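Local coordinates for protein Poly(Beta-D-mannuronate) lyase (Pseudopedobacter saltans, PDB 7O79) that probably cleaves the mannuronate-rich chains of alginate as a parallel beta-helix polysaccharide lyase of family 6, at residues Ala331-Pro343 / Asn369-Leu382. Residues are numbered along the deposited sequence; the frame is centred on the assembly and turned at random.
Sequences AGINIGGSYNGNP and NAIQATSPSQNPIL
Neighbouring rungs of the parallel beta-helix meet where I333, N334 and I335 pair in register with I371, Q372 and A373. I333 O takes the amide of Q372 at 2.8 Å, nearly straight, and Q372 O takes that of I335. I335 CD1 packs 3.7 Å from I371 CG2, on the face shared by I333 and A373; branched isoleucines suit this side, where I335 also touches I357 and L392. On the other face the N334 and Q372 amides run side by side, planes 62° apart, and a water joins N334 OD1, Q372 NE2 and T374 OG1. At the corner formed by I335 and G336, phi of G336 is positive, and a CB there would run into T374 CB and the preceding carbonyl O. At chi1 -64° T374 turns OG1 to G336 O (2.7 Å), above the carbonyl plane, which leaves CG2 against the Y339 ring, 3.6 Å from its CG. Y339 OH receives the S377 amide at 2.9 Å (169°); a phenylalanine here would probably leave that N-H without its acceptor. S377 OG accepts the amide of N379, closing an ST turn, while N379 ND2 donates to a lone pair of N342 OD1 at 3.2 Å. P343 CG packs against I381 CD1 and L382 CD2.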
loop_
_atom_site.group_PDB
_atom_site.type_symbol
_atom_site.label_atom_id
_atom_site.label_comp_id
_atom_site.label_asym_id
_atom_site.label_seq_id
_atom_site.Cartn_x
_atom_site.Cartn_y
_atom_site.Cartn_z
ATOM N N ALA A 331 6.656 21.171 2.510
ATOM C CA ALA A 331 7.929 21.091 3.203
ATOM C C ALA A 331 8.710 19.881 2.698
ATOM O O ALA A 331 8.135 18.906 2.223
ATOM C CB ALA A 331 7.711 20.993 4.722
ATOM N N GLY A 332 10.032 19.951 2.786
ATOM C CA GLY A 332 10.813 18.794 2.383
ATOM C C GLY A 332 10.619 17.656 3.366
ATOM O O GLY A 332 10.162 16.559 3.019
ATOM N N ILE A 333 10.977 17.915 4.615
ATOM C CA ILE A 333 10.741 16.989 5.708
ATOM C C ILE A 333 9.963 17.747 6.769
ATOM O O ILE A 333 10.417 18.797 7.246
ATOM C CB ILE A 333 12.045 16.407 6.273
ATOM C CG1 ILE A 333 12.837 15.735 5.137
ATOM C CG2 ILE A 333 11.741 15.427 7.420
ATOM C CD1 ILE A 333 14.154 15.055 5.545
ATOM N N ASN A 334 8.779 17.246 7.098
ATOM C CA ASN A 334 7.914 17.848 8.102
ATOM C C ASN A 334 8.021 16.979 9.355
ATOM O O ASN A 334 7.458 15.883 9.410
ATOM C CB ASN A 334 6.494 17.948 7.555
ATOM C CG ASN A 334 5.513 18.592 8.532
ATOM O OD1 ASN A 334 5.891 19.115 9.570
ATOM N ND2 ASN A 334 4.249 18.568 8.177
ATOM N N ILE A 335 8.804 17.440 10.331
ATOM C CA ILE A 335 8.997 16.734 11.596
ATOM C C ILE A 335 7.918 17.243 12.547
ATOM O O ILE A 335 8.062 18.300 13.167
ATOM C CB ILE A 335 10.403 16.936 12.161
ATOM C CG1 ILE A 335 11.466 16.683 11.080
ATOM C CG2 ILE A 335 10.661 16.011 13.354
ATOM C CD1 ILE A 335 12.876 17.042 11.519
ATOM N N GLY A 336 6.806 16.512 12.626
ATOM C CA GLY A 336 5.729 16.912 13.506
ATOM C C GLY A 336 4.483 17.393 12.787
ATOM O O GLY A 336 3.901 18.405 13.174
ATOM N N GLY A 337 4.055 16.681 11.746
ATOM C CA GLY A 337 2.818 17.040 11.082
ATOM C C GLY A 337 1.622 16.869 12.003
ATOM O O GLY A 337 1.653 16.089 12.952
ATOM N N SER A 338 0.560 17.633 11.717
ATOM C CA SER A 338 -0.738 17.537 12.411
ATOM C C SER A 338 -0.596 17.596 13.930
ATOM O O SER A 338 -1.088 16.739 14.671
ATOM C CB SER A 338 -1.495 16.286 11.991
ATOM O OG SER A 338 -1.555 16.221 10.583
ATOM N N TYR A 339 0.078 18.642 14.389
ATOM C CA TYR A 339 0.238 18.890 15.812
ATOM C C TYR A 339 -1.010 19.560 16.369
ATOM O O TYR A 339 -1.561 20.483 15.759
ATOM C CB TYR A 339 1.455 19.779 16.044
ATOM C CG TYR A 339 1.811 20.072 17.499
ATOM C CD1 TYR A 339 2.304 19.074 18.333
ATOM C CD2 TYR A 339 1.693 21.365 18.017
ATOM C CE1 TYR A 339 2.667 19.353 19.660
ATOM C CE2 TYR A 339 2.037 21.656 19.330
ATOM C CZ TYR A 339 2.535 20.650 20.151
ATOM O OH TYR A 339 2.882 20.935 21.459
ATOM N N ASN A 340 -1.461 19.081 17.530
ATOM C CA ASN A 340 -2.546 19.714 18.275
ATOM C C ASN A 340 -1.953 20.216 19.583
ATOM O O ASN A 340 -1.768 19.436 20.521
ATOM C CB ASN A 340 -3.701 18.754 18.526
ATOM C CG ASN A 340 -4.767 19.361 19.417
ATOM O OD1 ASN A 340 -4.839 20.588 19.571
ATOM N ND2 ASN A 340 -5.604 18.514 20.005
ATOM N N GLY A 341 -1.646 21.511 19.641
ATOM C CA GLY A 341 -1.154 22.096 20.865
ATOM C C GLY A 341 -2.212 22.420 21.904
ATOM O O GLY A 341 -1.874 22.929 22.975
ATOM N N ASN A 342 -3.489 22.149 21.620
ATOM C CA ASN A 342 -4.583 22.390 22.560
ATOM C C ASN A 342 -5.286 21.061 22.767
ATOM O O ASN A 342 -6.321 20.779 22.133
ATOM C CB ASN A 342 -5.554 23.459 22.070
ATOM C CG ASN A 342 -4.911 24.825 21.992
ATOM O OD1 ASN A 342 -4.247 25.270 22.934
ATOM N ND2 ASN A 342 -5.115 25.508 20.873
ATOM N N PRO A 343 -4.739 20.212 23.629
ATOM C CA PRO A 343 -5.343 18.896 23.857
ATOM C C PRO A 343 -6.791 19.023 24.298
ATOM O O PRO A 343 -7.143 19.884 25.103
ATOM C CB PRO A 343 -4.468 18.274 24.957
ATOM C CG PRO A 343 -3.503 19.349 25.385
ATOM C CD PRO A 343 -3.436 20.371 24.299
ATOM N N ASN A 369 11.284 25.953 4.257
ATOM C CA ASN A 369 10.775 24.735 4.899
ATOM C C ASN A 369 11.303 23.452 4.263
ATOM O O ASN A 369 10.578 22.461 4.161
ATOM C CB ASN A 369 9.246 24.715 4.929
ATOM C CG ASN A 369 8.662 25.946 5.585
ATOM O OD1 ASN A 369 9.039 26.305 6.710
ATOM N ND2 ASN A 369 7.721 26.583 4.908
ATOM N N ALA A 370 12.582 23.442 3.873
ATOM C CA ALA A 370 13.210 22.173 3.510
ATOM C C ALA A 370 13.110 21.174 4.659
ATOM O O ALA A 370 12.754 20.005 4.466
ATOM C CB ALA A 370 14.672 22.390 3.121
ATOM N N ILE A 371 13.441 21.612 5.865
ATOM C CA ILE A 371 13.136 20.869 7.077
ATOM C C ILE A 371 12.291 21.775 7.955
ATOM O O ILE A 371 12.662 22.925 8.218
ATOM C CB ILE A 371 14.409 20.396 7.801
ATOM C CG1 ILE A 371 15.243 19.547 6.842
ATOM C CG2 ILE A 371 14.047 19.593 9.033
ATOM C CD1 ILE A 371 16.358 18.844 7.492
ATOM N N GLN A 372 11.132 21.277 8.344
ATOM C CA GLN A 372 10.160 22.023 9.126
ATOM C C GLN A 372 9.877 21.185 10.363
ATOM O O GLN A 372 9.315 20.094 10.245
ATOM C CB GLN A 372 8.899 22.243 8.304
ATOM C CG GLN A 372 7.717 22.777 9.051
ATOM C CD GLN A 372 6.540 22.960 8.132
ATOM O OE1 GLN A 372 6.647 23.595 7.073
ATOM N NE2 GLN A 372 5.404 22.380 8.509
ATOM N N ALA A 373 10.272 21.672 11.538
ATOM C CA ALA A 373 10.059 20.947 12.789
ATOM C C ALA A 373 9.068 21.708 13.659
ATOM O O ALA A 373 9.321 22.856 14.038
ATOM C CB ALA A 373 11.373 20.733 13.531
ATOM N N THR A 374 7.945 21.074 13.977
ATOM C CA THR A 374 6.967 21.728 14.836
ATOM C C THR A 374 7.563 21.966 16.221
ATOM O O THR A 374 8.205 21.083 16.801
ATOM C CB THR A 374 5.695 20.891 14.924
ATOM O OG1 THR A 374 5.099 20.815 13.629
ATOM C CG2 THR A 374 4.697 21.534 15.862
ATOM N N SER A 375 7.397 23.192 16.728
ATOM C CA SER A 375 7.913 23.405 18.065
ATOM C C SER A 375 6.791 23.270 19.089
ATOM O O SER A 375 5.621 23.515 18.776
ATOM C CB SER A 375 8.571 24.787 18.163
ATOM O OG SER A 375 7.591 25.801 18.277
ATOM N N PRO A 376 7.111 22.835 20.307
ATOM C CA PRO A 376 6.056 22.587 21.295
ATOM C C PRO A 376 5.199 23.821 21.528
ATOM O O PRO A 376 5.676 24.957 21.484
ATOM C CB PRO A 376 6.837 22.203 22.555
ATOM C CG PRO A 376 8.128 21.665 22.034
ATOM C CD PRO A 376 8.445 22.479 20.824
ATOM N N SER A 377 3.910 23.581 21.729
ATOM C CA SER A 377 3.019 24.599 22.259
ATOM C C SER A 377 3.537 25.127 23.597
ATOM O O SER A 377 4.282 24.454 24.316
ATOM C CB SER A 377 1.624 24.008 22.436
ATOM O OG SER A 377 0.849 24.805 23.298
ATOM N N GLN A 378 3.142 26.353 23.933
ATOM C CA GLN A 378 3.419 26.891 25.260
ATOM C C GLN A 378 2.278 26.623 26.237
ATOM O O GLN A 378 2.328 27.097 27.379
ATOM C CB GLN A 378 3.719 28.396 25.190
ATOM C CG GLN A 378 4.880 28.773 24.265
ATOM C CD GLN A 378 6.230 28.240 24.752
ATOM O OE1 GLN A 378 6.543 28.286 25.944
ATOM N NE2 GLN A 378 7.032 27.729 23.822
ATOM N N ASN A 379 1.266 25.867 25.807
ATOM C CA ASN A 379 0.145 25.507 26.660
ATOM C C ASN A 379 0.668 24.909 27.966
ATOM O O ASN A 379 1.481 23.973 27.933
ATOM C CB ASN A 379 -0.770 24.523 25.919
ATOM C CG ASN A 379 -2.118 24.318 26.606
ATOM O OD1 ASN A 379 -2.214 24.284 27.838
ATOM N ND2 ASN A 379 -3.176 24.196 25.800
ATOM N N PRO A 380 0.270 25.448 29.123
ATOM C CA PRO A 380 0.862 24.997 30.395
ATOM C C PRO A 380 0.700 23.512 30.670
ATOM O O PRO A 380 1.591 22.906 31.279
ATOM C CB PRO A 380 0.109 25.848 31.420
ATOM C CG PRO A 380 -0.095 27.130 30.664
ATOM C CD PRO A 380 -0.606 26.612 29.339
ATOM N N ILE A 381 -0.407 22.897 30.252
ATOM C CA ILE A 381 -0.583 21.476 30.527
ATOM C C ILE A 381 0.311 20.587 29.678
ATOM O O ILE A 381 0.330 19.373 29.897
ATOM C CB ILE A 381 -2.047 21.045 30.336
ATOM C CG1 ILE A 381 -2.423 21.135 28.865
ATOM C CG2 ILE A 381 -2.968 21.865 31.228
ATOM C CD1 ILE A 381 -3.782 20.604 28.592
ATOM N N LEU A 382 1.055 21.152 28.722
ATOM C CA LEU A 382 2.063 20.416 27.965
ATOM C C LEU A 382 3.492 20.776 28.365
ATOM O O LEU A 382 4.437 20.348 27.693
ATOM C CB LEU A 382 1.879 20.659 26.468
ATOM C CG LEU A 382 0.485 20.413 25.910
ATOM C CD1 LEU A 382 0.532 20.429 24.394
ATOM C CD2 LEU A 382 -0.030 19.056 26.422
HETATM O O HOH W 1 5.005 21.348 11.027
HETATM O O HOH W 2 8.982 18.526 15.777
#